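Local structure of probable oxidoreductase (Mycobacterium abscessus, 4EYE) at residues A[60-63]-A[64-68]; A[322-325]-A[326-329]. The protein probably acts as an oxidoreductase of the medium-chain dehydrogenase/reductase family, related to quinone oxidoreductases. All coordinates share one frame; numbering follows the deposited sequence.

How the interactions relate
Interaction 1 (60-68) comes first along the chain and forms the short helix 62-68 with the two residues leading into it. Interaction 2 (322-329) lies near the C-terminus and covers most of helix 322-330. The two lie about 11 Å apart between centres, on the same side of the chain's centre. They touch directly: V60 CG1 is 3.9 Å from L326 CD1, and the ring of F329 packs at the start of helix 62-68. Strand 57-59, just before helix 62-68, pairs antiparallel with strand 337-341, which follows helix 322-330. The C-terminal segment thus joins the same mixed sheet as strand 57-59, apart from the six-stranded parallel sheet of the Rossmann-type domain.

Interaction 1: A[60-63]-A[64-68]; sequences VCFP and DYLMT
D64 reaches back to C61 at the N-terminus of helix 62-68. Its OD2 accepts the backbone N-H of C61, N to OD2 2.9 Å, with an N-H...O angle of 159°. The N-H meets OD2 from above the carboxylate plane. The other oxygen, OD1, lies 3.4 Å from C61 SG. The side chain of D64 turns back beside its own backbone N (chi1 -57°), which brings the carboxylate to C61. C61 is the N-cap residue, and its carbonyl takes a weak bond from Y65 N. The two bonds that follow are shorter: L66 N bonds F62 O at 3.0 Å and M67 N bonds P63 O at 2.8 Å.

On another side of the helix, L66 lies over one face of the F62 ring. Its CG is 4.0 Å from the ring centroid in a CH-pi contact, and CD1 comes to 3.3 Å from F62 CE2. F62 CE1 sits at the edge of the Y65 ring, near its plane and 3.8 Å from Y65 CD2. As a pair the two rings are oblique, with planes 52° apart. This helix belongs to the GroES-like domain, next to strand 57-59.

Further out, D64 OD2 and OD1 also have weak bonds, to Y114 OH and I84 N respectively. F62 and Y65 also touch helix 322-330.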
ATOM      1  N   VAL A  60      -1.386   5.317   6.725  1.00 16.61           N
ATOM      2  CA  VAL A  60      -0.021   5.831   6.672  1.00 16.94           C
ATOM      3  C   VAL A  60       0.709   5.005   5.592  1.00 17.49           C
ATOM      4  O   VAL A  60       0.702   3.738   5.610  1.00 17.54           O
ATOM      5  CB  VAL A  60       0.641   5.735   8.055  1.00 16.97           C
ATOM      6  CG1 VAL A  60       2.105   6.215   8.036  1.00 17.15           C
ATOM      7  CG2 VAL A  60      -0.183   6.575   9.059  1.00 16.85           C
ATOM      8  N   CYS A  61       1.257   5.685   4.599  1.00 18.01           N
ATOM      9  CA  CYS A  61       2.049   5.011   3.571  1.00 18.80           C
ATOM     10  C   CYS A  61       3.389   5.757   3.341  1.00 19.56           C
ATOM     11  O   CYS A  61       3.561   6.926   3.771  1.00 19.03           O
ATOM     12  CB  CYS A  61       1.260   4.921   2.280  1.00 19.14           C
ATOM     13  SG  CYS A  61       1.015   6.499   1.414  0.89 20.14           S
ATOM     14  N   PHE A  62       4.290   5.100   2.622  1.00 20.58           N
ATOM     15  CA  PHE A  62       5.609   5.643   2.372  1.00 21.83           C
ATOM     16  C   PHE A  62       5.559   6.990   1.637  1.00 21.50           C
ATOM     17  O   PHE A  62       6.275   7.898   2.009  1.00 21.44           O
ATOM     18  CB  PHE A  62       6.509   4.617   1.643  1.00 23.76           C
ATOM     19  CG  PHE A  62       7.982   4.960   1.710  1.00 25.55           C
ATOM     20  CD1 PHE A  62       8.647   4.969   2.906  1.00 26.97           C
ATOM     21  CD2 PHE A  62       8.683   5.292   0.570  1.00 27.14           C
ATOM     22  CE1 PHE A  62      10.007   5.314   2.978  1.00 28.03           C
ATOM     23  CE2 PHE A  62      10.041   5.604   0.623  1.00 28.05           C
ATOM     24  CZ  PHE A  62      10.699   5.619   1.833  1.00 28.09           C
ATOM     25  N   PRO A  63       4.687   7.147   0.629  1.00 21.64           N
ATOM     26  CA  PRO A  63       4.595   8.485  -0.000  1.00 21.63           C
ATOM     27  C   PRO A  63       4.240   9.614   0.961  1.00 21.03           C
ATOM     28  O   PRO A  63       4.817  10.708   0.868  1.00 20.54           O
ATOM     29  CB  PRO A  63       3.511   8.305  -1.058  1.00 21.96           C
ATOM     30  CG  PRO A  63       3.643   6.858  -1.463  1.00 22.34           C
ATOM     31  CD  PRO A  63       3.976   6.128  -0.165  1.00 22.05           C
ATOM     32  N   ASP A  64       3.365   9.340   1.930  1.00 20.52           N
ATOM     33  CA  ASP A  64       2.994  10.346   2.927  1.00 20.56           C
ATOM     34  C   ASP A  64       4.230  10.838   3.629  1.00 20.57           C
ATOM     35  O   ASP A  64       4.478  12.040   3.746  1.00 20.24           O
ATOM     36  CB  ASP A  64       2.042   9.837   4.031  1.00 20.47           C
ATOM     37  CG  ASP A  64       0.760   9.249   3.522  1.00 20.96           C
ATOM     38  OD1 ASP A  64       0.209   9.677   2.464  1.00 21.70           O
ATOM     39  OD2 ASP A  64       0.207   8.390   4.277  1.00 21.35           O
ATOM     40  N   TYR A  65       4.993   9.889   4.133  1.00 20.96           N
ATOM     41  CA  TYR A  65       6.235  10.179   4.848  1.00 21.64           C
ATOM     42  C   TYR A  65       7.245  10.977   3.981  1.00 21.83           C
ATOM     43  O   TYR A  65       7.821  11.989   4.410  1.00 21.75           O
ATOM     44  CB  TYR A  65       6.839   8.846   5.302  1.00 22.64           C
ATOM     45  CG  TYR A  65       8.257   8.963   5.811  1.00 24.00           C
ATOM     46  CD1 TYR A  65       8.552   9.797   6.873  1.00 24.78           C
ATOM     47  CD2 TYR A  65       9.292   8.246   5.233  1.00 25.18           C
ATOM     48  CE1 TYR A  65       9.838   9.922   7.346  1.00 25.82           C
ATOM     49  CE2 TYR A  65      10.600   8.382   5.695  1.00 26.55           C
ATOM     50  CZ  TYR A  65      10.855   9.244   6.754  1.00 26.77           C
ATOM     51  OH  TYR A  65      12.128   9.395   7.254  1.00 29.69           O
ATOM     52  N   LEU A  66       7.439  10.516   2.751  1.00 21.82           N
ATOM     53  CA  LEU A  66       8.320  11.206   1.805  1.00 22.36           C
ATOM     54  C   LEU A  66       7.860  12.646   1.601  1.00 22.72           C
ATOM     55  O   LEU A  66       8.700  13.551   1.521  1.00 22.74           O
ATOM     56  CB  LEU A  66       8.389  10.445   0.443  1.00 22.32           C
ATOM     57  CG  LEU A  66       9.025   9.024   0.450  1.00 22.81           C
ATOM     58  CD1 LEU A  66       9.219   8.380  -0.949  1.00 23.43           C
ATOM     59  CD2 LEU A  66      10.401   9.062   1.143  1.00 23.08           C
ATOM     60  N   MET A  67       6.539  12.854   1.521  1.00 22.64           N
ATOM     61  CA  MET A  67       5.992  14.179   1.306  1.00 23.70           C
ATOM     62  C   MET A  67       6.315  15.094   2.478  1.00 23.29           C
ATOM     63  O   MET A  67       6.629  16.244   2.286  1.00 22.66           O
ATOM     64  CB  MET A  67       4.485  14.133   1.057  1.00 24.46           C
ATOM     65  CG  MET A  67       4.182  13.633  -0.323  1.00 26.42           C
ATOM     66  SD  MET A  67       2.415  13.593  -0.711  1.00 29.56           S
ATOM     67  CE  MET A  67       2.170  15.263  -1.204  1.00 29.49           C
ATOM     68  N   THR A  68       6.277  14.552   3.696  1.00 22.83           N
ATOM     69  CA  THR A  68       6.638  15.352   4.859  1.00 22.89           C
ATOM     70  C   THR A  68       8.105  15.831   4.852  1.00 24.07           C
ATOM     71  O   THR A  68       8.431  16.813   5.524  1.00 23.32           O
ATOM     72  CB  THR A  68       6.342  14.657   6.164  1.00 22.47           C
ATOM     73  OG1 THR A  68       7.307  13.635   6.430  1.00 21.91           O
ATOM     74  CG2 THR A  68       4.909  14.098   6.137  1.00 21.64           C
TER

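Interaction 2: A[322-325]-A[326-329]; sequences GRQA and LQDF
D328 N donates to Q324 O at 3.0 Å, one of four successive backbone bonds between these segments. The others are L326 N to G322 O, Q327 N to R323 O and F329 N to A325 O, all 2.9 to 3.0 Å. Each joins residues four apart, the pattern of a regular alpha-helix. The carbonyls of residues 322-325 are therefore all satisfied within the helix.

Q324 bends at chi2 (62°), which carries its amide across the D328 carboxylate at a slant, planes 48° apart. R323 is held elsewhere, by NH2 to the carbonyl of L36. Q327 NE2 bonds D331 OD1 one turn on.

L326 lies against the preceding turn, its CD2 3.5 Å from G322 O. The apolar side chains face inward: L326 packs on V60 and Y65, and F329 on V60, F62 and Y65. The helix is the crossover of a beta-alpha-beta unit from strand 313-318 to 337-341. The chemistry implies a helix held by its own backbone bonds, with A325 against M338 and L340 of strand 337-341, L326 and F329 against helix 62-68 and V60, and R323 and Q327 tied to L36 and D331.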
ATOM      1  N   GLY A 322      -0.574  11.849  15.364  1.00 20.92           N
ATOM      2  CA  GLY A 322      -0.016  11.606  14.025  1.00 20.80           C
ATOM      3  C   GLY A 322       1.486  11.856  13.904  1.00 21.17           C
ATOM      4  O   GLY A 322       2.180  11.151  13.162  1.00 20.81           O
ATOM      5  N   ARG A 323       2.009  12.857  14.594  1.00 21.71           N
ATOM      6  CA  ARG A 323       3.458  13.061  14.540  1.00 22.77           C
ATOM      7  C   ARG A 323       4.212  11.836  15.028  1.00 22.42           C
ATOM      8  O   ARG A 323       5.077  11.298  14.306  1.00 21.78           O
ATOM      9  CB  ARG A 323       3.930  14.272  15.339  1.00 24.51           C
ATOM     10  CG  ARG A 323       5.433  14.262  15.549  1.00 26.09           C
ATOM     11  CD  ARG A 323       5.892  15.335  16.536  1.00 28.57           C
ATOM     12  NE  ARG A 323       5.417  16.625  16.095  1.00 30.62           N
ATOM     13  CZ  ARG A 323       5.875  17.796  16.536  1.00 32.87           C
ATOM     14  NH1 ARG A 323       6.866  17.837  17.436  1.00 33.78           N
ATOM     15  NH2 ARG A 323       5.353  18.923  16.031  1.00 32.69           N
ATOM     16  N   GLN A 324       3.892  11.380  16.223  1.00 22.36           N
ATOM     17  CA  GLN A 324       4.536  10.160  16.728  1.00 22.86           C
ATOM     18  C   GLN A 324       4.277   8.927  15.830  1.00 21.75           C
ATOM     19  O   GLN A 324       5.146   8.089  15.677  1.00 21.52           O
ATOM     20  CB  GLN A 324       4.058   9.838  18.148  1.00 24.28           C
ATOM     21  CG  GLN A 324       4.821   8.678  18.805  1.00 25.45           C
ATOM     22  CD  GLN A 324       6.303   9.005  18.961  1.00 26.84           C
ATOM     23  OE1 GLN A 324       7.168   8.286  18.447  1.00 28.58           O
ATOM     24  NE2 GLN A 324       6.603  10.141  19.597  1.00 28.47           N
ATOM     25  N   ALA A 325       3.065   8.824  15.261  1.00 20.89           N
ATOM     26  CA  ALA A 325       2.722   7.716  14.386  1.00 20.07           C
ATOM     27  C   ALA A 325       3.705   7.716  13.202  1.00 19.80           C
ATOM     28  O   ALA A 325       4.304   6.670  12.835  1.00 19.39           O
ATOM     29  CB  ALA A 325       1.268   7.849  13.897  1.00 19.63           C
ATOM     30  N   LEU A 326       3.867   8.887  12.595  1.00 19.66           N
ATOM     31  CA  LEU A 326       4.721   8.997  11.418  1.00 19.92           C
ATOM     32  C   LEU A 326       6.206   8.769  11.758  1.00 20.72           C
ATOM     33  O   LEU A 326       6.961   8.225  10.962  1.00 20.78           O
ATOM     34  CB  LEU A 326       4.484  10.332  10.679  1.00 19.65           C
ATOM     35  CG  LEU A 326       3.489  10.285   9.519  1.00 19.26           C
ATOM     36  CD1 LEU A 326       4.141   9.484   8.343  1.00 18.91           C
ATOM     37  CD2 LEU A 326       2.171   9.659   9.958  1.00 18.85           C
ATOM     38  N   GLN A 327       6.625   9.205  12.926  1.00 21.92           N
ATOM     39  CA  GLN A 327       8.009   8.957  13.385  1.00 23.14           C
ATOM     40  C   GLN A 327       8.256   7.447  13.551  1.00 23.22           C
ATOM     41  O   GLN A 327       9.278   6.924  13.119  1.00 23.25           O
ATOM     42  CB  GLN A 327       8.260   9.650  14.731  1.00 24.33           C
ATOM     43  CG  GLN A 327       9.751   9.754  15.119  1.00 25.59           C
ATOM     44  CD  GLN A 327      10.537  10.518  14.084  1.00 26.45           C
ATOM     45  OE1 GLN A 327      10.308  11.701  13.853  1.00 28.76           O
ATOM     46  NE2 GLN A 327      11.450   9.843  13.435  1.00 27.96           N
ATOM     47  N   ASP A 328       7.302   6.752  14.156  1.00 23.17           N
ATOM     48  CA  ASP A 328       7.420   5.288  14.295  1.00 23.69           C
ATOM     49  C   ASP A 328       7.513   4.614  12.939  1.00 22.91           C
ATOM     50  O   ASP A 328       8.336   3.722  12.724  1.00 22.73           O
ATOM     51  CB  ASP A 328       6.236   4.753  15.068  1.00 24.30           C
ATOM     52  CG  ASP A 328       6.289   5.134  16.544  1.00 25.37           C
ATOM     53  OD1 ASP A 328       7.336   5.631  17.005  1.00 26.44           O
ATOM     54  OD2 ASP A 328       5.277   4.900  17.236  1.00 26.85           O
ATOM     55  N   PHE A 329       6.700   5.080  12.011  1.00 22.31           N
ATOM     56  CA  PHE A 329       6.739   4.570  10.653  1.00 22.39           C
ATOM     57  C   PHE A 329       8.120   4.771  10.008  1.00 23.06           C
ATOM     58  O   PHE A 329       8.672   3.863   9.401  1.00 23.37           O
ATOM     59  CB  PHE A 329       5.648   5.245   9.798  1.00 21.56           C
ATOM     60  CG  PHE A 329       5.680   4.816   8.367  1.00 21.07           C
ATOM     61  CD1 PHE A 329       6.447   5.510   7.429  1.00 21.46           C
ATOM     62  CD2 PHE A 329       4.990   3.696   7.964  1.00 20.66           C
ATOM     63  CE1 PHE A 329       6.500   5.077   6.112  1.00 21.27           C
ATOM     64  CE2 PHE A 329       5.028   3.260   6.654  1.00 20.68           C
ATOM     65  CZ  PHE A 329       5.773   3.945   5.726  1.00 20.96           C
TER